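UDP-galactopyranose mutase (Deinococcus radiodurans, PDB 3HDQ) probably catalyses the interconversion of UDP-galactopyranose and UDP-galactofuranose, using a bound FAD cofactor. Local coordinates at residues N299-H311 with H318-E330. Numbering follows the deposited sequence.
Sequences NDYAYTRVSEFKH and HQTSVVYEYPRAE. With GDU (galactose-uridine-5'-diphosphate), chain K.
Arg305 grips the carboxylate of Glu325 side-on, NE to OE1 at 2.7 Å and NH2 to OE2 at 3.1 Å. The second bond lies near the guanidinium plane and uses the syn lone pair of OE2, whereas NE meets OE1 from above the carboxylate plane, the two planes being 47° apart. With CG lodged between the backbone N and the carbonyl carbon (chi1 55°) and the chain extended to NE, Arg305 brings NH1 to O3B, the oxygen that joins the beta-phosphate to C1' of the galactose, at 2.9 Å in a nearly straight bond (167°). Water 1 donates to Glu325 OE1 and Val323 O and is hydrogen-bonded to Ser307 OG, itself joined to Thr294. Strands 305-308 and 320-328 pair antiparallel beneath these side chains, Ser307 and Val323 exchanging two backbone bonds. On the face opposite Arg305, Ser307 and Glu325, Tyr324 turns its edge to the Tyr303 ring in a T-shaped pair, centroids 4.7 Å apart, and takes Val306 CG1 over its ring centre. Tyr303 sets its edge toward the face of Tyr326 in an offset edge-to-face pair, its CB over that face. An alanine in place of Arg305 would be likely to leave Glu325 without its cationic mate and O3B without this donor. Arg305 thus probably offers the diphosphate a positive charge, which Glu325, also touching FAD, is likely to offset in part, while its two bonds restrain the guanidinium's rotation.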
ATOM      1  N   ASN A 299      24.284  -3.178  26.872  1.00 29.67           N
ATOM      2  CA  ASN A 299      24.385  -3.420  28.312  1.00 27.70           C
ATOM      3  C   ASN A 299      23.213  -2.894  29.136  1.00 28.62           C
ATOM      4  O   ASN A 299      23.288  -2.872  30.359  1.00 30.57           O
ATOM      5  CB  ASN A 299      25.684  -2.789  28.852  1.00 23.98           C
ATOM      6  CG  ASN A 299      26.906  -3.255  28.101  1.00 26.55           C
ATOM      7  OD1 ASN A 299      27.017  -4.434  27.748  1.00 23.77           O
ATOM      8  ND2 ASN A 299      27.830  -2.335  27.832  1.00 26.13           N
ATOM      9  N   ASP A 300      22.146  -2.449  28.475  1.00 30.92           N
ATOM     10  CA  ASP A 300      21.034  -1.795  29.172  1.00 28.41           C
ATOM     11  C   ASP A 300      19.712  -2.103  28.507  1.00 24.23           C
ATOM     12  O   ASP A 300      19.659  -2.259  27.293  1.00 26.87           O
ATOM     13  CB  ASP A 300      21.224  -0.276  29.165  1.00 27.02           C
ATOM     14  CG  ASP A 300      22.393   0.163  30.005  1.00 30.71           C
ATOM     15  OD1 ASP A 300      23.459   0.459  29.438  1.00 31.17           O
ATOM     16  OD2 ASP A 300      22.256   0.191  31.243  1.00 36.58           O
ATOM     17  N   TYR A 301      18.645  -2.174  29.298  1.00 23.61           N
ATOM     18  CA  TYR A 301      17.296  -2.276  28.750  1.00 26.52           C
ATOM     19  C   TYR A 301      17.012  -3.646  28.140  1.00 25.22           C
ATOM     20  O   TYR A 301      17.934  -4.413  27.858  1.00 26.32           O
ATOM     21  CB  TYR A 301      17.070  -1.182  27.695  1.00 27.18           C
ATOM     22  CG  TYR A 301      17.174   0.226  28.237  1.00 26.16           C
ATOM     23  CD1 TYR A 301      16.278   0.677  29.200  1.00 25.55           C
ATOM     24  CD2 TYR A 301      18.160   1.102  27.793  1.00 26.90           C
ATOM     25  CE1 TYR A 301      16.359   1.957  29.708  1.00 28.45           C
ATOM     26  CE2 TYR A 301      18.241   2.408  28.295  1.00 27.37           C
ATOM     27  CZ  TYR A 301      17.334   2.818  29.251  1.00 26.47           C
ATOM     28  OH  TYR A 301      17.380   4.084  29.768  1.00 30.65           O
ATOM     29  N   ALA A 302      15.732  -3.944  27.929  1.00 29.70           N
ATOM     30  CA  ALA A 302      15.334  -5.225  27.333  1.00 26.54           C
ATOM     31  C   ALA A 302      15.461  -5.190  25.822  1.00 29.16           C
ATOM     32  O   ALA A 302      15.595  -6.235  25.187  1.00 31.51           O
ATOM     33  CB  ALA A 302      13.914  -5.592  27.740  1.00 23.78           C
ATOM     34  N   TYR A 303      15.426  -3.990  25.243  1.00 25.14           N
ATOM     35  CA  TYR A 303      15.604  -3.853  23.791  1.00 27.11           C
ATOM     36  C   TYR A 303      17.068  -3.778  23.371  1.00 27.45           C
ATOM     37  O   TYR A 303      17.928  -3.334  24.125  1.00 26.84           O
ATOM     38  CB  TYR A 303      14.829  -2.652  23.223  1.00 31.16           C
ATOM     39  CG  TYR A 303      14.882  -1.387  24.058  1.00 27.67           C
ATOM     40  CD1 TYR A 303      15.928  -0.474  23.915  1.00 24.60           C
ATOM     41  CD2 TYR A 303      13.880  -1.102  24.983  1.00 28.46           C
ATOM     42  CE1 TYR A 303      15.970   0.686  24.677  1.00 27.56           C
ATOM     43  CE2 TYR A 303      13.917   0.056  25.753  1.00 27.78           C
ATOM     44  CZ  TYR A 303      14.961   0.944  25.592  1.00 27.11           C
ATOM     45  OH  TYR A 303      14.997   2.092  26.351  1.00 32.32           O
ATOM     46  N   THR A 304      17.336  -4.220  22.151  1.00 31.16           N
ATOM     47  CA  THR A 304      18.680  -4.190  21.601  1.00 28.12           C
ATOM     48  C   THR A 304      19.017  -2.823  21.018  1.00 26.95           C
ATOM     49  O   THR A 304      20.155  -2.384  21.108  1.00 25.33           O
ATOM     50  CB  THR A 304      18.849  -5.243  20.491  1.00 27.54           C
ATOM     51  OG1 THR A 304      17.709  -5.200  19.623  1.00 26.87           O
ATOM     52  CG2 THR A 304      18.993  -6.644  21.088  1.00 28.28           C
ATOM     53  N   ARG A 305      18.031  -2.167  20.406  1.00 23.56           N
ATOM     54  CA  ARG A 305      18.277  -0.894  19.736  1.00 24.45           C
ATOM     55  C   ARG A 305      17.009  -0.074  19.478  1.00 26.41           C
ATOM     56  O   ARG A 305      15.891  -0.596  19.543  1.00 24.91           O
ATOM     57  CB  ARG A 305      19.039  -1.115  18.426  1.00 22.53           C
ATOM     58  CG  ARG A 305      18.367  -2.083  17.490  1.00 24.29           C
ATOM     59  CD  ARG A 305      19.148  -2.299  16.203  1.00 23.10           C
ATOM     60  NE  ARG A 305      18.455  -3.298  15.396  1.00 28.06           N
ATOM     61  CZ  ARG A 305      19.017  -4.057  14.463  1.00 30.45           C
ATOM     62  NH1 ARG A 305      20.314  -3.945  14.178  1.00 27.89           N
ATOM     63  NH2 ARG A 305      18.271  -4.941  13.815  1.00 31.33           N
ATOM     64  N   VAL A 306      17.212   1.215  19.210  1.00 24.69           N
ATOM     65  CA  VAL A 306      16.168   2.130  18.761  1.00 23.02           C
ATOM     66  C   VAL A 306      16.626   2.738  17.463  1.00 22.00           C
ATOM     67  O   VAL A 306      17.770   3.171  17.353  1.00 23.46           O
ATOM     68  CB  VAL A 306      16.003   3.357  19.677  1.00 28.14           C
ATOM     69  CG1 VAL A 306      14.539   3.818  19.700  1.00 25.64           C
ATOM     70  CG2 VAL A 306      16.551   3.107  21.046  1.00 33.68           C
ATOM     71  N   SER A 307      15.720   2.827  16.501  1.00 23.76           N
ATOM     72  CA  SER A 307      16.031   3.443  15.227  1.00 21.83           C
ATOM     73  C   SER A 307      15.030   4.544  14.924  1.00 26.49           C
ATOM     74  O   SER A 307      13.863   4.468  15.336  1.00 24.06           O
ATOM     75  CB  SER A 307      16.057   2.397  14.113  1.00 24.66           C
ATOM     76  OG  SER A 307      17.048   1.422  14.385  1.00 28.21           O
ATOM     77  N   GLU A 308      15.496   5.572  14.213  1.00 22.10           N
ATOM     78  CA  GLU A 308      14.667   6.737  13.888  1.00 28.03           C
ATOM     79  C   GLU A 308      14.627   6.911  12.382  1.00 24.29           C
ATOM     80  O   GLU A 308      15.622   7.280  11.758  1.00 20.81           O
ATOM     81  CB  GLU A 308      15.211   8.005  14.552  1.00 24.68           C
ATOM     82  CG  GLU A 308      14.334   9.230  14.360  1.00 26.10           C
ATOM     83  CD  GLU A 308      14.849  10.441  15.124  1.00 30.38           C
ATOM     84  OE1 GLU A 308      14.077  11.411  15.291  1.00 30.46           O
ATOM     85  OE2 GLU A 308      16.024  10.419  15.553  1.00 24.50           O
ATOM     86  N   PHE A 309      13.463   6.642  11.807  1.00 22.38           N
ATOM     87  CA  PHE A 309      13.350   6.457  10.373  1.00 20.13           C
ATOM     88  C   PHE A 309      13.699   7.663   9.516  1.00 23.09           C
ATOM     89  O   PHE A 309      14.208   7.493   8.406  1.00 21.87           O
ATOM     90  CB  PHE A 309      11.966   5.917  10.041  1.00 24.91           C
ATOM     91  CG  PHE A 309      11.763   4.520  10.528  1.00 24.66           C
ATOM     92  CD1 PHE A 309      10.867   4.245  11.546  1.00 22.32           C
ATOM     93  CD2 PHE A 309      12.519   3.478   9.998  1.00 23.36           C
ATOM     94  CE1 PHE A 309      10.699   2.952  12.004  1.00 24.91           C
ATOM     95  CE2 PHE A 309      12.366   2.185  10.458  1.00 24.26           C
ATOM     96  CZ  PHE A 309      11.460   1.919  11.463  1.00 22.59           C
ATOM     97  N   LYS A 310      13.452   8.870  10.020  1.00 19.35           N
ATOM     98  CA  LYS A 310      13.729  10.066   9.225  1.00 23.90           C
ATOM     99  C   LYS A 310      15.220  10.196   8.892  1.00 25.56           C
ATOM    100  O   LYS A 310      15.574  10.747   7.849  1.00 26.10           O
ATOM    101  CB  LYS A 310      13.202  11.332   9.903  1.00 24.78           C
ATOM    102  CG  LYS A 310      11.687  11.510   9.814  1.00 27.42           C
ATOM    103  CD  LYS A 310      11.187  12.522  10.856  1.00 29.44           C
ATOM    104  CE  LYS A 310      11.546  13.959  10.492  1.00 31.08           C
ATOM    105  NZ  LYS A 310      11.133  14.913  11.565  1.00 23.70           N
ATOM    106  N   HIS A 311      16.090   9.672   9.757  1.00 25.14           N
ATOM    107  CA  HIS A 311      17.519   9.669   9.448  1.00 27.55           C
ATOM    108  C   HIS A 311      17.742   8.818   8.201  1.00 28.02           C
ATOM    109  O   HIS A 311      18.583   9.127   7.358  1.00 26.98           O
ATOM    110  CB  HIS A 311      18.349   9.073  10.598  1.00 26.85           C
ATOM    111  CG  HIS A 311      18.487   9.962  11.798  1.00 29.29           C
ATOM    112  ND1 HIS A 311      19.438  10.956  11.885  1.00 33.54           N
ATOM    113  CD2 HIS A 311      17.821   9.976  12.978  1.00 26.85           C
ATOM    114  CE1 HIS A 311      19.341  11.556  13.059  1.00 28.01           C
ATOM    115  NE2 HIS A 311      18.364  10.982  13.738  1.00 28.34           N
ATOM    116  N   HIS A 318       7.201  17.226  10.850  1.00 28.98           N
ATOM    117  CA  HIS A 318       7.336  17.973  12.104  1.00 42.73           C
ATOM    118  C   HIS A 318       7.320  17.045  13.311  1.00 38.00           C
ATOM    119  O   HIS A 318       7.659  17.449  14.420  1.00 39.52           O
ATOM    120  CB  HIS A 318       6.259  19.061  12.239  1.00 44.67           C
ATOM    121  CG  HIS A 318       4.891  18.522  12.491  1.00 46.29           C
ATOM    122  ND1 HIS A 318       4.194  17.798  11.548  1.00 50.47           N
ATOM    123  CD2 HIS A 318       4.093  18.589  13.584  1.00 51.94           C
ATOM    124  CE1 HIS A 318       3.021  17.445  12.046  1.00 54.16           C
ATOM    125  NE2 HIS A 318       2.935  17.913  13.280  1.00 54.74           N
ATOM    126  N   GLN A 319       6.927  15.799  13.085  1.00 36.27           N
ATOM    127  CA  GLN A 319       7.075  14.773  14.104  1.00 34.89           C
ATOM    128  C   GLN A 319       8.093  13.733  13.676  1.00 29.59           C
ATOM    129  O   GLN A 319       8.695  13.850  12.615  1.00 28.57           O
ATOM    130  CB  GLN A 319       5.738  14.117  14.398  1.00 36.59           C
ATOM    131  CG  GLN A 319       4.726  15.107  14.909  1.00 35.87           C
ATOM    132  CD  GLN A 319       3.378  14.490  15.080  1.00 41.02           C
ATOM    133  OE1 GLN A 319       2.861  13.852  14.165  1.00 47.98           O
ATOM    134  NE2 GLN A 319       2.789  14.671  16.254  1.00 49.10           N
ATOM    135  N   THR A 320       8.296  12.724  14.516  1.00 26.13           N
ATOM    136  CA  THR A 320       9.260  11.688  14.212  1.00 28.92           C
ATOM    137  C   THR A 320       8.762  10.353  14.746  1.00 29.49           C
ATOM    138  O   THR A 320       8.118  10.299  15.797  1.00 32.81           O
ATOM    139  CB  THR A 320      10.668  12.024  14.777  1.00 31.08           C
ATOM    140  OG1 THR A 320      11.631  11.104  14.256  1.00 25.44           O
ATOM    141  CG2 THR A 320      10.684  11.951  16.283  1.00 29.29           C
ATOM    142  N   SER A 321       9.030   9.285  14.002  1.00 21.95           N
ATOM    143  CA  SER A 321       8.664   7.939  14.435  1.00 26.09           C
ATOM    144  C   SER A 321       9.891   7.051  14.629  1.00 26.68           C
ATOM    145  O   SER A 321      10.815   7.044  13.810  1.00 23.04           O
ATOM    146  CB  SER A 321       7.706   7.277  13.439  1.00 24.78           C
ATOM    147  OG  SER A 321       6.465   7.933  13.422  1.00 27.91           O
ATOM    148  N   VAL A 322       9.871   6.286  15.713  1.00 25.62           N
ATOM    149  CA  VAL A 322      10.969   5.396  16.056  1.00 27.85           C
ATOM    150  C   VAL A 322      10.448   3.993  16.356  1.00 29.09           C
ATOM    151  O   VAL A 322       9.258   3.807  16.634  1.00 25.25           O
ATOM    152  CB  VAL A 322      11.733   5.906  17.299  1.00 24.85           C
ATOM    153  CG1 VAL A 322      12.237   7.309  17.074  1.00 23.58           C
ATOM    154  CG2 VAL A 322      10.842   5.842  18.540  1.00 22.75           C
ATOM    155  N   VAL A 323      11.354   3.017  16.310  1.00 26.83           N
ATOM    156  CA  VAL A 323      11.038   1.649  16.684  1.00 23.94           C
ATOM    157  C   VAL A 323      12.075   1.072  17.655  1.00 27.55           C
ATOM    158  O   VAL A 323      13.286   1.230  17.457  1.00 24.10           O
ATOM    159  CB  VAL A 323      10.935   0.726  15.447  1.00 27.57           C
ATOM    160  CG1 VAL A 323      12.285   0.621  14.736  1.00 20.28           C
ATOM    161  CG2 VAL A 323      10.432  -0.650  15.859  1.00 21.32           C
ATOM    162  N   TYR A 324      11.574   0.415  18.698  1.00 24.84           N
ATOM    163  CA  TYR A 324      12.379  -0.365  19.642  1.00 23.70           C
ATOM    164  C   TYR A 324      12.224  -1.860  19.351  1.00 28.27           C
ATOM    165  O   TYR A 324      11.105  -2.361  19.263  1.00 24.20           O
ATOM    166  CB  TYR A 324      11.908  -0.102  21.072  1.00 24.98           C
ATOM    167  CG  TYR A 324      12.167   1.312  21.557  1.00 26.18           C
ATOM    168  CD1 TYR A 324      13.288   1.609  22.317  1.00 22.93           C
ATOM    169  CD2 TYR A 324      11.285   2.346  21.256  1.00 27.90           C
ATOM    170  CE1 TYR A 324      13.527   2.893  22.762  1.00 31.21           C
ATOM    171  CE2 TYR A 324      11.516   3.642  21.700  1.00 27.85           C
ATOM    172  CZ  TYR A 324      12.640   3.906  22.452  1.00 30.51           C
ATOM    173  OH  TYR A 324      12.892   5.182  22.894  1.00 34.64           O
ATOM    174  N   GLU A 325      13.342  -2.569  19.214  1.00 26.66           N
ATOM    175  CA  GLU A 325      13.311  -4.006  18.954  1.00 30.59           C
ATOM    176  C   GLU A 325      13.590  -4.861  20.191  1.00 32.61           C
ATOM    177  O   GLU A 325      14.633  -4.730  20.834  1.00 30.74           O
ATOM    178  CB  GLU A 325      14.325  -4.387  17.877  1.00 29.81           C
ATOM    179  CG  GLU A 325      14.038  -3.860  16.506  1.00 28.51           C
ATOM    180  CD  GLU A 325      15.218  -4.063  15.584  1.00 34.39           C
ATOM    181  OE1 GLU A 325      15.800  -3.049  15.153  1.00 38.78           O
ATOM    182  OE2 GLU A 325      15.581  -5.230  15.314  1.00 38.25           O
ATOM    183  N   TYR A 326      12.663  -5.761  20.493  1.00 28.68           N
ATOM    184  CA  TYR A 326      12.858  -6.743  21.554  1.00 32.67           C
ATOM    185  C   TYR A 326      13.052  -8.149  20.966  1.00 31.35           C
ATOM    186  O   TYR A 326      12.165  -8.673  20.297  1.00 30.03           O
ATOM    187  CB  TYR A 326      11.657  -6.741  22.502  1.00 32.67           C
ATOM    188  CG  TYR A 326      11.359  -5.399  23.143  1.00 33.66           C
ATOM    189  CD1 TYR A 326      10.848  -4.342  22.393  1.00 28.83           C
ATOM    190  CD2 TYR A 326      11.574  -5.192  24.503  1.00 31.74           C
ATOM    191  CE1 TYR A 326      10.573  -3.109  22.980  1.00 31.03           C
ATOM    192  CE2 TYR A 326      11.300  -3.961  25.101  1.00 28.64           C
ATOM    193  CZ  TYR A 326      10.798  -2.925  24.337  1.00 33.30           C
ATOM    194  OH  TYR A 326      10.522  -1.703  24.928  1.00 34.35           O
ATOM    195  N   PRO A 327      14.216  -8.761  21.216  1.00 32.85           N
ATOM    196  CA  PRO A 327      14.496 -10.143  20.794  1.00 31.18           C
ATOM    197  C   PRO A 327      13.479 -11.119  21.373  1.00 34.09           C
ATOM    198  O   PRO A 327      13.168 -11.028  22.560  1.00 32.03           O
ATOM    199  CB  PRO A 327      15.873 -10.425  21.399  1.00 32.48           C
ATOM    200  CG  PRO A 327      16.493  -9.072  21.580  1.00 37.54           C
ATOM    201  CD  PRO A 327      15.345  -8.157  21.936  1.00 32.31           C
ATOM    202  N   ARG A 328      12.971 -12.031  20.545  1.00 34.61           N
ATOM    203  CA  ARG A 328      12.003 -13.029  20.994  1.00 31.80           C
ATOM    204  C   ARG A 328      12.400 -14.442  20.556  1.00 33.85           C
ATOM    205  O   ARG A 328      12.857 -14.657  19.437  1.00 30.94           O
ATOM    206  CB  ARG A 328      10.605 -12.696  20.463  1.00 29.87           C
ATOM    207  CG  ARG A 328       9.987 -11.448  21.060  1.00 29.02           C
ATOM    208  CD  ARG A 328       9.586 -11.651  22.522  1.00 34.37           C
ATOM    209  NE  ARG A 328       9.125 -10.407  23.147  1.00 39.65           N
ATOM    210  CZ  ARG A 328       9.796  -9.732  24.078  1.00 44.34           C
ATOM    211  NH1 ARG A 328      10.964 -10.186  24.506  1.00 48.50           N
ATOM    212  NH2 ARG A 328       9.305  -8.603  24.590  1.00 43.87           N
ATOM    213  N   ALA A 329      12.215 -15.411  21.442  1.00 38.09           N
ATOM    214  CA  ALA A 329      12.400 -16.804  21.057  1.00 38.49           C
ATOM    215  C   ALA A 329      11.248 -17.275  20.161  1.00 39.21           C
ATOM    216  O   ALA A 329      11.414 -18.171  19.335  1.00 40.20           O
ATOM    217  CB  ALA A 329      12.493 -17.672  22.289  1.00 35.91           C
ATOM    218  N   GLU A 330      10.087 -16.647  20.323  1.00 34.28           N
ATOM    219  CA  GLU A 330       8.855 -17.120  19.716  1.00 39.81           C
ATOM    220  C   GLU A 330       8.289 -16.088  18.740  1.00 38.64           C
ATOM    221  O   GLU A 330       8.348 -14.890  19.004  1.00 33.50           O
ATOM    222  CB  GLU A 330       7.831 -17.365  20.823  1.00 42.08           C
ATOM    223  CG  GLU A 330       7.156 -18.708  20.781  1.00 48.42           C
ATOM    224  CD  GLU A 330       7.855 -19.731  21.660  1.00 60.16           C
ATOM    225  OE1 GLU A 330       7.205 -20.245  22.600  1.00 63.51           O
ATOM    226  OE2 GLU A 330       9.051 -20.015  21.418  1.00 55.09           O
TER
HETATM  227  N1  GDU K 500      26.811  -7.088  17.644  1.00 26.82           N
HETATM  228  C2  GDU K 500      27.028  -6.650  18.795  1.00 32.82           C
HETATM  229  N3  GDU K 500      27.021  -5.525  19.372  1.00 32.03           N
HETATM  230  C4  GDU K 500      26.682  -4.515  18.552  1.00 31.14           C
HETATM  231  C5  GDU K 500      26.382  -4.843  17.138  1.00 26.52           C
HETATM  232  C6  GDU K 500      26.454  -6.129  16.742  1.00 28.25           C
HETATM  233  O2  GDU K 500      27.362  -7.693  19.700  1.00 29.24           O
HETATM  234  O4  GDU K 500      26.594  -3.361  18.966  1.00 28.92           O
HETATM  235  C1D GDU K 500      26.872  -8.475  17.279  1.00 27.28           C
HETATM  236  C2D GDU K 500      25.650  -9.371  17.595  1.00 27.30           C
HETATM  237  O2D GDU K 500      26.006 -10.737  17.768  1.00 28.37           O
HETATM  238  C3D GDU K 500      24.812  -9.146  16.353  1.00 29.88           C
HETATM  239  C4D GDU K 500      25.908  -9.295  15.300  1.00 27.30           C
HETATM  240  O4D GDU K 500      27.075  -8.694  15.871  1.00 26.62           O
HETATM  241  O3D GDU K 500      23.777 -10.118  16.245  1.00 29.83           O
HETATM  242  C5D GDU K 500      25.538  -8.897  13.879  1.00 30.97           C
HETATM  243  O5D GDU K 500      25.257  -7.488  13.974  1.00 34.48           O
HETATM  244  PA  GDU K 500      24.191  -6.763  13.032  1.00 27.23           P
HETATM  245  O1A GDU K 500      24.386  -5.293  13.170  1.00 29.66           O
HETATM  246  O2A GDU K 500      24.471  -7.160  11.643  1.00 25.20           O
HETATM  247  O3A GDU K 500      22.713  -7.086  13.517  1.00 32.76           O
HETATM  248  PB  GDU K 500      21.469  -7.068  12.538  1.00 28.85           P
HETATM  249  O1B GDU K 500      20.373  -7.460  13.457  1.00 30.64           O
HETATM  250  O2B GDU K 500      21.475  -8.047  11.423  1.00 25.71           O
HETATM  251  O3B GDU K 500      21.099  -5.604  11.992  0.63 28.10           O
HETATM  252  C1' GDU K 500      20.299  -5.131  10.890  0.33 31.32           C
HETATM  253  C2' GDU K 500      21.161  -5.128   9.610  0.47 30.34           C
HETATM  254  C3' GDU K 500      22.484  -4.423   9.991  0.57 29.40           C
HETATM  255  C4' GDU K 500      22.162  -2.921  10.251  0.53 30.56           C
HETATM  256  C5' GDU K 500      21.011  -2.834  11.292  0.54 32.53           C
HETATM  257  C6' GDU K 500      20.399  -1.410  11.425  0.56 32.05           C
HETATM  258  O2' GDU K 500      21.340  -6.458   9.086  0.51 29.79           O
HETATM  259  O3' GDU K 500      23.443  -4.615   8.927  0.61 26.37           O
HETATM  260  O4' GDU K 500      21.783  -2.323   8.993  0.43 31.16           O
HETATM  261  O5' GDU K 500      19.903  -3.774  11.205  0.33 33.10           O
HETATM  262  O6' GDU K 500      20.922  -0.683  12.562  0.87 26.60           O
HETATM  263  O   HOH W   1      15.392  -0.406  15.951  1.00 24.59           O
HETATM  264  O   HOH W   2      11.556   9.283  12.227  1.00 22.89           O